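Side-chain contact in cytochrome C-type biogenesis protein ccmF (PDB 6ZMQ), which binds heme in the membrane and probably attaches heme to apocytochrome c as a heme lyase of cytochrome c maturation: residues A402-F405 and N406-A410. Numbering follows the deposited sequence.
Sequences APFF and NQVSA. With LMT (dodecyl-beta-D-maltoside), chain D.
The first turns of helix 402-422, which enters a predicted transmembrane span, bring Phe404 and Val408 together one turn apart and hold a detergent head group at Asn406. Backbone i to i+4 bonds set the spacing: Asn406 N to Ala402 O is 2.9 Å, and Gln407 N to Pro403 O and Val408 N to Phe404 O are both 3.0 Å. Phe404 CE1 lies 3.7 Å from Val408 CG1, and the two side chains meet at a slant. With CG anti to the backbone N (chi1 -164°), the Phe404 ring stands out beside the helix, where its CD1-CE1 side meets Val408 CG1. The other methyl, Val408 CG2, sits near the plane of the Phe405 ring at its edge, a looser 4.4 Å from Phe405 CD1. The two methyls of this valine thus each touch one of two successive aromatic rings. This is ordinary i to i+3 and i to i+4 packing on an alpha-helix. Helix 362-384 is next to it, with Val379 touching Val408 and Thr384 touching Phe405. On another side of the turn, the amide of Asn406 meets the dodecyl maltoside. Its ND2 donates to O2' of the sugar at 2.8 Å, with a bent N-H...O angle of 132°. The same hydroxyl gives a weak bond back to Asn406 OD1, 3.1 Å away, so both ends of the amide share one sugar oxygen. OD1 also accepts from Trp257 NE1, which helps fix the rotation of the amide. A leucine in place of Asn406 would probably leave that indole N-H and the sugar hydroxyl without their amide partner. Ala402 CB lies 3.8 Å from O3' of the same sugar ring. Asn406 and Ala410 also touch a bound phosphatidylethanolamine.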
ATOM      1  N   ALA A 402      -0.509   9.540  19.143  1.00 76.24           N
ATOM      2  CA  ALA A 402      -0.827   8.112  19.173  1.00 77.87           C
ATOM      3  C   ALA A 402      -1.974   7.686  20.106  1.00 89.94           C
ATOM      4  O   ALA A 402      -2.662   6.713  19.744  1.00108.68           O
ATOM      5  CB  ALA A 402       0.452   7.321  19.484  1.00 75.74           C
ATOM      6  N   PRO A 403      -2.216   8.291  21.302  1.00 87.89           N
ATOM      7  CA  PRO A 403      -3.455   7.941  22.037  1.00 88.25           C
ATOM      8  C   PRO A 403      -4.756   8.259  21.312  1.00 88.47           C
ATOM      9  O   PRO A 403      -5.698   7.457  21.416  1.00 99.31           O
ATOM     10  CB  PRO A 403      -3.330   8.753  23.339  1.00 92.29           C
ATOM     11  CG  PRO A 403      -2.277   9.778  23.061  1.00 91.15           C
ATOM     12  CD  PRO A 403      -1.317   9.008  22.232  1.00 85.76           C
ATOM     13  N   PHE A 404      -4.816   9.391  20.587  1.00 88.23           N
ATOM     14  CA  PHE A 404      -5.944   9.717  19.709  1.00 83.48           C
ATOM     15  C   PHE A 404      -6.186   8.600  18.698  1.00 78.43           C
ATOM     16  O   PHE A 404      -7.294   8.057  18.623  1.00 83.70           O
ATOM     17  CB  PHE A 404      -5.658  11.050  18.985  1.00 77.05           C
ATOM     18  CG  PHE A 404      -6.871  11.741  18.327  1.00 65.01           C
ATOM     19  CD1 PHE A 404      -8.167  11.207  18.339  1.00 52.14           C
ATOM     20  CD2 PHE A 404      -6.668  12.937  17.642  1.00 62.85           C
ATOM     21  CE1 PHE A 404      -9.214  11.857  17.704  1.00 54.11           C
ATOM     22  CE2 PHE A 404      -7.715  13.595  17.010  1.00 57.93           C
ATOM     23  CZ  PHE A 404      -8.986  13.054  17.042  1.00 55.67           C
ATOM     24  N   PHE A 405      -5.152   8.227  17.941  1.00 69.31           N
ATOM     25  CA  PHE A 405      -5.346   7.289  16.842  1.00 63.86           C
ATOM     26  C   PHE A 405      -5.611   5.871  17.339  1.00 69.55           C
ATOM     27  O   PHE A 405      -6.412   5.151  16.736  1.00 86.95           O
ATOM     28  CB  PHE A 405      -4.166   7.350  15.873  1.00 52.53           C
ATOM     29  CG  PHE A 405      -4.099   8.640  15.100  1.00 44.90           C
ATOM     30  CD1 PHE A 405      -5.251   9.162  14.526  1.00 45.03           C
ATOM     31  CD2 PHE A 405      -2.896   9.314  14.924  1.00 50.24           C
ATOM     32  CE1 PHE A 405      -5.216  10.341  13.813  1.00 45.63           C
ATOM     33  CE2 PHE A 405      -2.853  10.499  14.203  1.00 45.72           C
ATOM     34  CZ  PHE A 405      -4.018  11.010  13.649  1.00 41.53           C
ATOM     35  N   ASN A 406      -5.002   5.471  18.462  1.00 58.04           N
ATOM     36  CA  ASN A 406      -5.297   4.152  19.023  1.00 57.42           C
ATOM     37  C   ASN A 406      -6.724   4.077  19.574  1.00 66.43           C
ATOM     38  O   ASN A 406      -7.445   3.093  19.332  1.00 71.07           O
ATOM     39  CB  ASN A 406      -4.279   3.797  20.104  1.00 59.07           C
ATOM     40  CG  ASN A 406      -2.948   3.336  19.527  1.00 68.10           C
ATOM     41  OD1 ASN A 406      -2.861   2.944  18.362  1.00 63.71           O
ATOM     42  ND2 ASN A 406      -1.911   3.355  20.352  1.00 70.39           N
ATOM     43  N   GLN A 407      -7.159   5.117  20.305  1.00 66.54           N
ATOM     44  CA  GLN A 407      -8.477   5.070  20.926  1.00 67.87           C
ATOM     45  C   GLN A 407      -9.591   5.273  19.905  1.00 62.65           C
ATOM     46  O   GLN A 407     -10.747   4.929  20.177  1.00 66.73           O
ATOM     47  CB  GLN A 407      -8.579   6.084  22.071  1.00 77.96           C
ATOM     48  CG  GLN A 407      -9.028   7.487  21.698  1.00 86.27           C
ATOM     49  CD  GLN A 407      -8.688   8.489  22.784  1.00 93.33           C
ATOM     50  OE1 GLN A 407      -7.885   8.207  23.670  1.00 93.87           O
ATOM     51  NE2 GLN A 407      -9.308   9.657  22.726  1.00 97.10           N
ATOM     52  N   VAL A 408      -9.287   5.865  18.742  1.00 54.00           N
ATOM     53  CA  VAL A 408     -10.293   5.849  17.681  1.00 53.06           C
ATOM     54  C   VAL A 408     -10.242   4.540  16.889  1.00 60.14           C
ATOM     55  O   VAL A 408     -11.274   4.072  16.401  1.00 60.21           O
ATOM     56  CB  VAL A 408     -10.208   7.092  16.763  1.00 50.30           C
ATOM     57  CG1 VAL A 408     -10.404   8.380  17.568  1.00 57.51           C
ATOM     58  CG2 VAL A 408      -8.939   7.133  15.928  1.00 51.49           C
ATOM     59  N   SER A 409      -9.060   3.919  16.750  1.00 64.19           N
ATOM     60  CA  SER A 409      -8.941   2.768  15.856  1.00 62.69           C
ATOM     61  C   SER A 409      -9.518   1.500  16.472  1.00 58.80           C
ATOM     62  O   SER A 409     -10.021   0.636  15.746  1.00 70.16           O
ATOM     63  CB  SER A 409      -7.483   2.554  15.450  1.00 60.52           C
ATOM     64  OG  SER A 409      -6.904   3.769  15.007  1.00 56.97           O
ATOM     65  N   ALA A 410      -9.437   1.359  17.800  1.00 48.06           N
ATOM     66  CA  ALA A 410      -9.891   0.107  18.409  1.00 54.01           C
ATOM     67  C   ALA A 410     -11.417  -0.101  18.369  1.00 62.18           C
ATOM     68  O   ALA A 410     -11.839  -1.231  18.050  1.00 74.45           O
ATOM     69  CB  ALA A 410      -9.281  -0.034  19.812  1.00 55.35           C
TER
HETATM   70  C1B LMT D 703       5.577   2.812  20.587  1.00121.70           C
HETATM   71  C2B LMT D 703       5.152   3.597  21.870  1.00124.61           C
HETATM   72  C3B LMT D 703       6.266   3.711  22.963  1.00124.54           C
HETATM   73  C4B LMT D 703       7.559   2.901  22.670  1.00125.39           C
HETATM   74  C5B LMT D 703       7.947   3.241  21.220  1.00121.64           C
HETATM   75  C6B LMT D 703       9.306   2.637  20.893  1.00117.46           C
HETATM   76  O1B LMT D 703       4.791   3.221  19.490  1.00119.21           O
HETATM   77  O2B LMT D 703       4.750   4.843  21.464  1.00126.01           O
HETATM   78  O3B LMT D 703       5.762   3.438  24.203  1.00121.23           O
HETATM   79  O4' LMT D 703       8.575   3.271  23.524  1.00129.55           O
HETATM   80  O5B LMT D 703       6.961   2.873  20.240  1.00119.16           O
HETATM   81  O6B LMT D 703      10.262   3.163  21.722  1.00115.10           O
HETATM   82  C1' LMT D 703       1.364   1.832  17.347  1.00 78.06           C
HETATM   83  C2' LMT D 703       1.111   2.659  18.648  1.00 98.14           C
HETATM   84  C3' LMT D 703       2.412   3.406  19.086  1.00108.70           C
HETATM   85  C4' LMT D 703       3.635   2.464  19.152  1.00110.57           C
HETATM   86  C5' LMT D 703       3.735   1.937  17.697  1.00 88.49           C
HETATM   87  C6' LMT D 703       4.991   1.189  17.344  1.00 88.58           C
HETATM   88  O1' LMT D 703       0.388   0.873  17.196  1.00 60.91           O
HETATM   89  O2' LMT D 703       0.146   3.601  18.411  1.00102.39           O
HETATM   90  O3' LMT D 703       2.227   4.033  20.280  1.00112.59           O
HETATM   91  O5' LMT D 703       2.610   1.116  17.421  1.00 75.93           O
HETATM   92  O6' LMT D 703       4.902  -0.005  18.006  1.00 92.11           O
HETATM   93  C1  LMT D 703      -0.693   1.185  16.329  1.00 51.67           C
HETATM   94  C2  LMT D 703      -1.095  -0.118  15.692  1.00 46.64           C
HETATM   95  C3  LMT D 703      -2.560  -0.350  15.456  1.00 41.39           C
HETATM   96  C4  LMT D 703      -2.958   0.238  14.122  1.00 28.47           C
HETATM   97  C5  LMT D 703      -4.413  -0.029  13.871  1.00 28.77           C
HETATM   98  C6  LMT D 703      -4.752  -0.289  12.432  1.00 42.59           C
HETATM   99  C7  LMT D 703      -3.863  -1.351  11.848  1.00 34.32           C
HETATM  100  C8  LMT D 703      -4.663  -2.220  10.941  1.00 38.73           C
HETATM  101  C9  LMT D 703      -4.015  -2.424   9.611  1.00 46.32           C
HETATM  102  C10 LMT D 703      -4.930  -3.264   8.771  1.00 47.09           C
HETATM  103  C11 LMT D 703      -4.274  -3.584   7.470  1.00 36.97           C
HETATM  104  C12 LMT D 703      -4.670  -4.934   6.982  1.00 25.05           C